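Ofchtiv-allosamidin (Ostrinia furnacalis, PDB 6JMB) probably hydrolyses the beta-1,4 links of chitin as a family 18 glycoside hydrolase of insect group IV, and binds the inhibitor allosamidin in its substrate cleft. Local coordinates at residues Ser93-Ala96 / Tyr101-Asn104; Arg131-Val134 / Asp138-Glu141; Tyr333-Asn338 / Thr369-Gly374. All coordinates share one frame; numbering follows the deposited sequence.

Contact 1 of 3, residues Ser93-Ala96 / Tyr101-Asn104; sequences SIMA and YRQN
Arg102 and Ala96 make the polar part of this contact. NH1 of Arg102 gives a hydrogen bond to Ala96 O over 2.9 Å, nearly straight at 163°, with the oxygen lying in the plane of the guanidinium. A bend at chi3 (-55°) turns the end of the arginine chain so that NH1 faces the carbonyl. On the way there CD of Arg102 passes 3.3 Å from Ala96 O, and Arg102 CG comes to 3.5 Å from Met95 O. NE carries the salt bridge to Glu149 on helix 138-154, so the guanidinium is held by that charge and by the last turn of helix 90-97, where a positive group probably suits the carbonyl end. With a leucine here, Ala96 O and Glu149 would probably be left without this hydrogen bond and this salt bridge.

In the TIM barrel of family 18, helix 90-97 lies in the connection that follows barrel strand 77-83. Helix 99-116 comes almost at once and leads on to strand 120-124, so the contact packs the end of one helix on the first turns of the next, across a very short link.

The van der Waals part is made by Met95, Ile94 and Tyr101, and much of it rests on backbone oxygens. CG of Met95, anti to the backbone N (chi1 173°), puts the thioether chain over the start of the second helix: CG lies against Tyr101 O and 4.1 Å from Tyr101 CB. SD stands 4.1 Å from Arg102 CA, its chain crossing that of Arg102 at about a right angle. Tyr101 turns its CB onto Met95 O at 3.4 Å. Its ring has Ile94 O at one edge, 3.9 Å from CD2, while CG2 of Ile94 lies alongside CE2 at 4.1 Å.

Contact 2 of 3, residues Arg131-Val134 / Asp138-Glu141; sequences RDTV and DDIE
Thr133, in the loop between barrel strand 120-124 and helix 138-154, meets Asp139 on that helix; the loop is the fourth strand-to-helix connection of the TIM barrel. Only these two side chains carry the contact, and the whole interface is small, 73 Å². Their CA atoms stay 7.9 Å apart, so it is the side chains, each turned toward the other, that bridge the gap.

Thr133 is the donor. Its OG1 gives a hydrogen bond of 2.6 Å to Asp139 OD2, a short, firm bond to a carboxylate. The hydroxyl is anti to the backbone N (chi1 172°), which brings OG1 onto Asp139 OD2, while the methyl CG2 sits between N and the carbonyl carbon. The same OG1 also bonds to the backbone N of Gly136, so one hydroxyl ties the loop to itself as well as to the helix. CB of Thr133 follows behind, 3.4 Å from Asp139 OD2.

Asp139 sits in the first turn of helix 138-154 and is buried, yet both its oxygens have partners. OD2 takes a second bond from the backbone N of Asn129, and OD1 bonds to Ser93 OG on helix 90-97. Three hydrogen bonds, together with the amino end of the helix close by, would probably favour the charged form and fix the rotation of the carboxylate. The loop so held also carries Arg131, which bonds to the carbonyls of Trp85 and Glu126, two residues that line the allosamizoline pocket.

The hydroxyl comes in well off the carboxylate plane: Thr133 OG1 meets Asp139 OD2 from 40° above it, with the other oxygen, OD1, further away at 3.7 Å.

Contact 3 of 3, residues Tyr333-Asn338 / Thr369-Gly374; sequences YANSFN and TVLAEG
Two helix ends meet here through one amide: Asn335, in the last turn of helix 324-336, reaches into the C-terminal turn of helix 362-373. Its ND2 gives a hydrogen bond of 3.1 Å to Val370 O, bent to 149°, with the oxygen lying in the amide plane of Asn335. From the side of Val370 the donor stands 50° above the carbonyl plane. The other face of that plane is used by Gly374 N, so two donors grip one oxygen. The stronger partner of ND2 is Ser375 O, just past the helix.

Helix 324-336 runs into the last barrel strand, 341-345, and helix 362-373 comes after it, so the contact joins successive outer helices of the TIM barrel at the end away from the substrate cleft. A Schellman motif with Asn338 as its C-prime residue ends the first helix; the second leaves helical geometry at Gly374, whose positive phi of 76° suits a glycine.

The amide oxygen OD1 is met by carbon and water. CD2 of Leu371 lies 3.5 Å from Asn335 OD1, the two side chains crossing at a slant. One water donates to both Asn335 OD1 and Leu371 O, the latter at 2.7 Å.

Overall arrangement
Contacts 1 and 2 belong together: their centres are 12 Å apart and their atoms touch. Besides the bond from Ser93 to Asp139, CG1 of Ile94 packs on CG2 of Val134 at 3.8 Å, so helix 90-97 leans against the loop and helix that follow strand 120-124. The strand ends at Asp124, with Glu126 just beyond, both lining the allosamizoline pocket; with Arg131 bonded to Trp85 O and Glu126 O, this probably puts the two contacts near the cleft. Contact 3 stands apart, on the opposite side of the chain's centre. Its centre is 38 Å from that of contact 1 and 36 Å from that of contact 2; nearest atoms of contacts 2 and 3 are about 23 Å apart.

Contact 1 of 3, residues Ser93-Ala96 / Tyr101-Asn104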
ATOM      1  N   SER A  93      20.273  -0.108   1.394  1.00 11.15           N
ATOM      2  CA  SER A  93      21.222  -1.082   1.921  1.00 10.84           C
ATOM      3  C   SER A  93      22.544  -0.415   2.284  1.00 12.37           C
ATOM      4  O   SER A  93      23.101  -0.656   3.363  1.00 12.88           O
ATOM      5  CB  SER A  93      21.428  -2.174   0.873  1.00 11.48           C
ATOM      6  OG  SER A  93      22.348  -3.153   1.315  1.00 12.37           O
ATOM      7  N   ILE A  94      23.057   0.439   1.395  1.00 12.00           N
ATOM      8  CA  ILE A  94      24.306   1.148   1.671  1.00 12.69           C
ATOM      9  C   ILE A  94      24.139   2.093   2.855  1.00 13.14           C
ATOM     10  O   ILE A  94      24.964   2.116   3.775  1.00 13.31           O
ATOM     11  CB  ILE A  94      24.779   1.895   0.414  1.00 12.88           C
ATOM     12  CG1 ILE A  94      25.161   0.902  -0.680  1.00 13.61           C
ATOM     13  CG2 ILE A  94      25.952   2.810   0.748  1.00 13.47           C
ATOM     14  CD1 ILE A  94      25.273   1.546  -2.048  1.00 16.18           C
ATOM     15  N   MET A  95      23.059   2.877   2.859  1.00 10.72           N
ATOM     16  CA  MET A  95      22.850   3.851   3.927  1.00 12.02           C
ATOM     17  C   MET A  95      22.743   3.165   5.282  1.00 12.06           C
ATOM     18  O   MET A  95      23.356   3.598   6.266  1.00 14.15           O
ATOM     19  CB  MET A  95      21.584   4.667   3.646  1.00 12.27           C
ATOM     20  CG  MET A  95      21.172   5.610   4.783  1.00 13.76           C
ATOM     21  SD  MET A  95      20.105   4.878   6.048  1.00 14.34           S
ATOM     22  CE  MET A  95      18.569   4.700   5.141  1.00 14.64           C
ATOM     23  N   ALA A  96      21.955   2.093   5.356  1.00 12.75           N
ATOM     24  CA  ALA A  96      21.655   1.488   6.645  1.00 12.26           C
ATOM     25  C   ALA A  96      22.871   0.830   7.278  1.00 12.80           C
ATOM     26  O   ALA A  96      22.905   0.695   8.505  1.00 13.66           O
ATOM     27  CB  ALA A  96      20.519   0.472   6.501  1.00 13.88           C
ATOM     28  N   TYR A 101      26.028   7.348   7.645  1.00 13.09           N
ATOM     29  CA  TYR A 101      24.946   7.540   6.688  1.00 13.48           C
ATOM     30  C   TYR A 101      23.588   7.457   7.376  1.00 12.66           C
ATOM     31  O   TYR A 101      22.668   8.207   7.034  1.00 12.49           O
ATOM     32  CB  TYR A 101      25.045   6.515   5.561  1.00 13.15           C
ATOM     33  CG  TYR A 101      26.270   6.635   4.676  1.00 14.58           C
ATOM     34  CD1 TYR A 101      27.068   7.775   4.694  1.00 14.65           C
ATOM     35  CD2 TYR A 101      26.619   5.601   3.818  1.00 14.61           C
ATOM     36  CE1 TYR A 101      28.187   7.879   3.876  1.00 18.13           C
ATOM     37  CE2 TYR A 101      27.733   5.696   2.996  1.00 17.51           C
ATOM     38  CZ  TYR A 101      28.509   6.836   3.030  1.00 17.72           C
ATOM     39  OH  TYR A 101      29.614   6.920   2.210  1.00 22.11           O
ATOM     40  N   ARG A 102      23.440   6.553   8.347  1.00 12.38           N
ATOM     41  CA  ARG A 102      22.208   6.525   9.131  1.00 12.02           C
ATOM     42  C   ARG A 102      21.975   7.857   9.828  1.00 13.01           C
ATOM     43  O   ARG A 102      20.858   8.385   9.828  1.00 13.31           O
ATOM     44  CB  ARG A 102      22.263   5.399  10.162  1.00 12.48           C
ATOM     45  CG  ARG A 102      22.220   4.007   9.568  1.00 12.50           C
ATOM     46  CD  ARG A 102      21.841   2.969  10.615  1.00 15.72           C
ATOM     47  NE  ARG A 102      22.714   2.989  11.791  1.00 14.75           N
ATOM     48  CZ  ARG A 102      23.760   2.188  11.967  1.00 15.95           C
ATOM     49  NH1 ARG A 102      24.098   1.306  11.036  1.00 15.82           N
ATOM     50  NH2 ARG A 102      24.479   2.271  13.078  1.00 17.35           N
ATOM     51  N   GLN A 103      23.021   8.409  10.446  1.00 13.12           N
ATOM     52  CA  GLN A 103      22.875   9.688  11.129  1.00 13.30           C
ATOM     53  C   GLN A 103      22.496  10.786  10.146  1.00 12.83           C
ATOM     54  O   GLN A 103      21.637  11.628  10.442  1.00 13.76           O
ATOM     55  CB  GLN A 103      24.175  10.033  11.854  1.00 15.10           C
ATOM     56  CG  GLN A 103      24.137  11.361  12.584  1.00 20.08           C
ATOM     57  CD  GLN A 103      25.456  11.684  13.261  1.00 34.35           C
ATOM     58  OE1 GLN A 103      26.414  12.105  12.611  1.00 37.33           O
ATOM     59  NE2 GLN A 103      25.513  11.485  14.572  1.00 38.37           N
ATOM     60  N   ASN A 104      23.117  10.784   8.966  1.00 12.55           N
ATOM     61  CA  ASN A 104      22.757  11.755   7.936  1.00 13.10           C
ATOM     62  C   ASN A 104      21.302  11.599   7.517  1.00 12.41           C
ATOM     63  O   ASN A 104      20.597  12.598   7.313  1.00 13.09           O
ATOM     64  CB  ASN A 104      23.690  11.617   6.732  1.00 13.38           C
ATOM     65  CG  ASN A 104      23.481  12.711   5.698  1.00 14.07           C
ATOM     66  OD1 ASN A 104      23.432  13.899   6.034  1.00 17.29           O
ATOM     67  ND2 ASN A 104      23.361  12.316   4.437  1.00 14.86           N
TER

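Contact 2 of 3, residues Arg131-Val134 / Asp138-Glu141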
ATOM      1  N   ARG A 131      16.055  -7.645  -4.126  1.00 13.23           N
ATOM      2  CA  ARG A 131      16.228  -6.809  -5.318  1.00 13.80           C
ATOM      3  C   ARG A 131      17.705  -6.436  -5.434  1.00 15.99           C
ATOM      4  O   ARG A 131      18.563  -7.331  -5.365  1.00 18.04           O
ATOM      5  CB  ARG A 131      15.230  -5.660  -5.295  1.00 13.56           C
ATOM      6  CG  ARG A 131      13.783  -6.118  -5.259  1.00 12.93           C
ATOM      7  CD  ARG A 131      12.837  -4.933  -5.133  1.00 14.10           C
ATOM      8  NE  ARG A 131      12.671  -4.218  -6.395  1.00 15.18           N
ATOM      9  CZ  ARG A 131      12.317  -2.936  -6.489  1.00 14.10           C
ATOM     10  NH1 ARG A 131      12.118  -2.213  -5.394  1.00 12.06           N
ATOM     11  NH2 ARG A 131      12.167  -2.373  -7.682  1.00 14.73           N
ATOM     12  N   ASP A 132      18.053  -5.157  -5.602  1.00 13.95           N
ATOM     13  CA  ASP A 132      19.442  -4.754  -5.782  1.00 14.13           C
ATOM     14  C   ASP A 132      20.153  -4.446  -4.469  1.00 13.73           C
ATOM     15  O   ASP A 132      21.049  -3.594  -4.444  1.00 15.02           O
ATOM     16  CB  ASP A 132      19.566  -3.606  -6.793  1.00 14.06           C
ATOM     17  CG  ASP A 132      18.790  -2.369  -6.389  1.00 17.56           C
ATOM     18  OD1 ASP A 132      17.941  -2.468  -5.490  1.00 17.05           O
ATOM     19  OD2 ASP A 132      19.028  -1.291  -6.981  1.00 21.94           O
ATOM     20  N   THR A 133      19.792  -5.140  -3.387  1.00 13.38           N
ATOM     21  CA  THR A 133      20.512  -5.021  -2.126  1.00 12.93           C
ATOM     22  C   THR A 133      22.013  -5.168  -2.342  1.00 13.57           C
ATOM     23  O   THR A 133      22.469  -5.964  -3.169  1.00 15.60           O
ATOM     24  CB  THR A 133      20.032  -6.089  -1.136  1.00 12.12           C
ATOM     25  OG1 THR A 133      20.884  -6.074   0.015  1.00 13.14           O
ATOM     26  CG2 THR A 133      20.074  -7.488  -1.757  1.00 13.20           C
ATOM     27  N   VAL A 134      22.781  -4.388  -1.590  1.00 13.52           N
ATOM     28  CA  VAL A 134      24.233  -4.436  -1.648  1.00 13.57           C
ATOM     29  C   VAL A 134      24.806  -5.353  -0.578  1.00 15.98           C
ATOM     30  O   VAL A 134      25.740  -6.111  -0.846  1.00 17.79           O
ATOM     31  CB  VAL A 134      24.810  -3.007  -1.541  1.00 14.05           C
ATOM     32  CG1 VAL A 134      26.323  -3.029  -1.340  1.00 17.54           C
ATOM     33  CG2 VAL A 134      24.435  -2.187  -2.764  1.00 15.95           C
ATOM     34  N   ASP A 138      22.737  -8.814   5.821  1.00 12.75           N
ATOM     35  CA  ASP A 138      23.034  -7.810   6.832  1.00 14.13           C
ATOM     36  C   ASP A 138      21.949  -6.743   6.892  1.00 12.92           C
ATOM     37  O   ASP A 138      21.744  -6.132   7.946  1.00 12.58           O
ATOM     38  CB  ASP A 138      24.398  -7.172   6.573  1.00 17.33           C
ATOM     39  CG  ASP A 138      25.008  -6.588   7.833  1.00 32.28           C
ATOM     40  OD1 ASP A 138      25.034  -7.292   8.868  1.00 39.41           O
ATOM     41  OD2 ASP A 138      25.462  -5.427   7.792  1.00 38.84           O
ATOM     42  N   ASP A 139      21.241  -6.522   5.774  1.00 11.94           N
ATOM     43  CA  ASP A 139      20.161  -5.536   5.745  1.00 11.13           C
ATOM     44  C   ASP A 139      19.115  -5.806   6.819  1.00 11.16           C
ATOM     45  O   ASP A 139      18.474  -4.868   7.304  1.00 11.14           O
ATOM     46  CB  ASP A 139      19.426  -5.591   4.405  1.00 11.47           C
ATOM     47  CG  ASP A 139      20.228  -5.044   3.234  1.00 10.98           C
ATOM     48  OD1 ASP A 139      21.378  -4.580   3.397  1.00 12.10           O
ATOM     49  OD2 ASP A 139      19.667  -5.093   2.121  1.00 10.57           O
ATOM     50  N   ILE A 140      18.881  -7.079   7.158  1.00 11.15           N
ATOM     51  CA  ILE A 140      17.859  -7.398   8.155  1.00 10.93           C
ATOM     52  C   ILE A 140      18.206  -6.751   9.488  1.00 10.87           C
ATOM     53  O   ILE A 140      17.357  -6.129  10.142  1.00 11.46           O
ATOM     54  CB  ILE A 140      17.685  -8.924   8.288  1.00 11.55           C
ATOM     55  CG1 ILE A 140      17.328  -9.558   6.944  1.00 11.85           C
ATOM     56  CG2 ILE A 140      16.619  -9.242   9.336  1.00 12.94           C
ATOM     57  CD1 ILE A 140      17.372 -11.083   6.955  1.00 12.94           C
ATOM     58  N   GLU A 141      19.472  -6.881   9.905  1.00 10.74           N
ATOM     59  CA  GLU A 141      19.915  -6.230  11.133  1.00 12.58           C
ATOM     60  C   GLU A 141      19.910  -4.716  10.981  1.00 11.07           C
ATOM     61  O   GLU A 141      19.409  -3.997  11.856  1.00 12.12           O
ATOM     62  CB  GLU A 141      21.311  -6.715  11.530  1.00 14.72           C
ATOM     63  CG  GLU A 141      21.899  -5.894  12.669  1.00 15.96           C
ATOM     64  CD  GLU A 141      23.365  -6.175  12.932  1.00 21.68           C
ATOM     65  OE1 GLU A 141      23.907  -7.154  12.379  1.00 22.66           O
ATOM     66  OE2 GLU A 141      23.975  -5.405  13.706  1.00 22.64           O
TER

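Contact 3 of 3, residues Tyr333-Asn338 / Thr369-Gly374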
ATOM      1  N   TYR A 333     -12.811  -8.853   8.400  1.00 12.70           N
ATOM      2  CA  TYR A 333     -11.711  -9.719   8.809  1.00 12.49           C
ATOM      3  C   TYR A 333     -10.788  -9.002   9.790  1.00 12.10           C
ATOM      4  O   TYR A 333     -10.418  -9.553  10.836  1.00 13.35           O
ATOM      5  CB  TYR A 333     -10.944 -10.194   7.569  1.00 13.52           C
ATOM      6  CG  TYR A 333      -9.727 -11.024   7.905  1.00 12.31           C
ATOM      7  CD1 TYR A 333      -8.495 -10.424   8.130  1.00 12.52           C
ATOM      8  CD2 TYR A 333      -9.813 -12.402   8.019  1.00 12.76           C
ATOM      9  CE1 TYR A 333      -7.382 -11.171   8.459  1.00 12.14           C
ATOM     10  CE2 TYR A 333      -8.699 -13.163   8.346  1.00 13.25           C
ATOM     11  CZ  TYR A 333      -7.486 -12.534   8.563  1.00 12.79           C
ATOM     12  OH  TYR A 333      -6.372 -13.268   8.901  1.00 13.02           O
ATOM     13  N   ALA A 334     -10.398  -7.765   9.464  1.00 11.73           N
ATOM     14  CA  ALA A 334      -9.530  -7.001  10.350  1.00 11.88           C
ATOM     15  C   ALA A 334     -10.184  -6.785  11.708  1.00 13.23           C
ATOM     16  O   ALA A 334      -9.526  -6.914  12.749  1.00 13.57           O
ATOM     17  CB  ALA A 334      -9.175  -5.662   9.698  1.00 12.38           C
ATOM     18  N   ASN A 335     -11.481  -6.461  11.719  1.00 12.60           N
ATOM     19  CA  ASN A 335     -12.195  -6.309  12.985  1.00 13.45           C
ATOM     20  C   ASN A 335     -12.168  -7.604  13.786  1.00 13.93           C
ATOM     21  O   ASN A 335     -11.994  -7.580  15.010  1.00 14.88           O
ATOM     22  CB  ASN A 335     -13.647  -5.905  12.719  1.00 13.93           C
ATOM     23  CG  ASN A 335     -13.798  -4.446  12.348  1.00 14.56           C
ATOM     24  OD1 ASN A 335     -12.901  -3.638  12.581  1.00 15.84           O
ATOM     25  ND2 ASN A 335     -14.956  -4.097  11.788  1.00 14.18           N
ATOM     26  N   SER A 336     -12.333  -8.745  13.110  1.00 13.97           N
ATOM     27  CA  SER A 336     -12.415 -10.020  13.821  1.00 14.71           C
ATOM     28  C   SER A 336     -11.109 -10.364  14.524  1.00 16.70           C
ATOM     29  O   SER A 336     -11.119 -11.080  15.530  1.00 18.33           O
ATOM     30  CB  SER A 336     -12.851 -11.138  12.870  1.00 16.53           C
ATOM     31  OG  SER A 336     -11.806 -11.504  11.986  1.00 22.70           O
ATOM     32  N   PHE A 337      -9.981  -9.862  14.031  1.00 13.31           N
ATOM     33  CA  PHE A 337      -8.699 -10.093  14.683  1.00 14.10           C
ATOM     34  C   PHE A 337      -8.203  -8.888  15.470  1.00 13.91           C
ATOM     35  O   PHE A 337      -7.035  -8.860  15.877  1.00 15.63           O
ATOM     36  CB  PHE A 337      -7.664 -10.589  13.671  1.00 15.34           C
ATOM     37  CG  PHE A 337      -7.866 -12.022  13.287  1.00 15.01           C
ATOM     38  CD1 PHE A 337      -7.439 -13.036  14.130  1.00 18.93           C
ATOM     39  CD2 PHE A 337      -8.541 -12.360  12.125  1.00 15.91           C
ATOM     40  CE1 PHE A 337      -7.643 -14.361  13.805  1.00 21.12           C
ATOM     41  CE2 PHE A 337      -8.755 -13.692  11.793  1.00 18.07           C
ATOM     42  CZ  PHE A 337      -8.301 -14.693  12.635  1.00 19.25           C
ATOM     43  N   ASN A 338      -9.071  -7.902  15.712  1.00 13.15           N
ATOM     44  CA  ASN A 338      -8.734  -6.747  16.542  1.00 14.79           C
ATOM     45  C   ASN A 338      -7.499  -6.020  16.017  1.00 14.45           C
ATOM     46  O   ASN A 338      -6.671  -5.531  16.783  1.00 16.28           O
ATOM     47  CB  ASN A 338      -8.570  -7.129  18.018  1.00 17.28           C
ATOM     48  CG  ASN A 338      -8.606  -5.921  18.938  1.00 29.80           C
ATOM     49  OD1 ASN A 338      -9.326  -4.955  18.686  1.00 28.12           O
ATOM     50  ND2 ASN A 338      -7.823  -5.972  20.012  1.00 37.84           N
ATOM     51  N   THR A 369     -16.861   3.206   7.499  1.00 12.05           N
ATOM     52  CA  THR A 369     -18.142   2.725   8.007  1.00 13.16           C
ATOM     53  C   THR A 369     -17.985   1.390   8.724  1.00 13.62           C
ATOM     54  O   THR A 369     -18.488   1.206   9.839  1.00 13.59           O
ATOM     55  CB  THR A 369     -19.122   2.599   6.837  1.00 14.38           C
ATOM     56  OG1 THR A 369     -19.457   3.906   6.355  1.00 19.52           O
ATOM     57  CG2 THR A 369     -20.390   1.881   7.263  1.00 18.40           C
ATOM     58  N   VAL A 370     -17.273   0.446   8.107  1.00 12.55           N
ATOM     59  CA  VAL A 370     -17.154  -0.874   8.713  1.00 13.25           C
ATOM     60  C   VAL A 370     -16.286  -0.843   9.969  1.00 13.51           C
ATOM     61  O   VAL A 370     -16.544  -1.585  10.927  1.00 13.18           O
ATOM     62  CB  VAL A 370     -16.684  -1.899   7.666  1.00 12.97           C
ATOM     63  CG1 VAL A 370     -16.561  -3.284   8.289  1.00 15.09           C
ATOM     64  CG2 VAL A 370     -17.657  -1.927   6.501  1.00 13.90           C
ATOM     65  N   LEU A 371     -15.253   0.009  10.003  1.00 12.29           N
ATOM     66  CA  LEU A 371     -14.477   0.167  11.231  1.00 13.89           C
ATOM     67  C   LEU A 371     -15.319   0.782  12.343  1.00 14.84           C
ATOM     68  O   LEU A 371     -15.229   0.359  13.501  1.00 17.07           O
ATOM     69  CB  LEU A 371     -13.237   1.024  10.976  1.00 13.39           C
ATOM     70  CG  LEU A 371     -12.094   0.352  10.223  1.00 13.02           C
ATOM     71  CD1 LEU A 371     -11.009   1.370   9.928  1.00 12.62           C
ATOM     72  CD2 LEU A 371     -11.521  -0.796  11.035  1.00 14.10           C
ATOM     73  N   ALA A 372     -16.129   1.789  12.018  1.00 13.83           N
ATOM     74  CA  ALA A 372     -16.955   2.426  13.040  1.00 14.75           C
ATOM     75  C   ALA A 372     -18.017   1.474  13.568  1.00 15.25           C
ATOM     76  O   ALA A 372     -18.294   1.448  14.774  1.00 16.52           O
ATOM     77  CB  ALA A 372     -17.604   3.691  12.482  1.00 15.79           C
ATOM     78  N   GLU A 373     -18.619   0.675  12.683  1.00 14.08           N
ATOM     79  CA  GLU A 373     -19.691  -0.221  13.102  1.00 14.12           C
ATOM     80  C   GLU A 373     -19.180  -1.430  13.873  1.00 15.96           C
ATOM     81  O   GLU A 373     -19.938  -2.011  14.662  1.00 16.77           O
ATOM     82  CB  GLU A 373     -20.520  -0.645  11.888  1.00 15.51           C
ATOM     83  CG  GLU A 373     -21.210   0.544  11.228  1.00 18.55           C
ATOM     84  CD  GLU A 373     -21.994   0.183   9.981  1.00 23.07           C
ATOM     85  OE1 GLU A 373     -21.957  -0.992   9.557  1.00 28.55           O
ATOM     86  OE2 GLU A 373     -22.650   1.090   9.427  1.00 18.42           O
ATOM     87  N   GLY A 374     -17.919  -1.812  13.679  1.00 15.67           N
ATOM     88  CA  GLY A 374     -17.342  -2.939  14.379  1.00 15.77           C
ATOM     89  C   GLY A 374     -17.770  -4.301  13.883  1.00 16.72           C
ATOM     90  O   GLY A 374     -17.514  -5.295  14.572  1.00 21.19           O
TER
HETATM   91  O   HOH W   1     -13.880  -1.700  14.592  1.00 23.29           O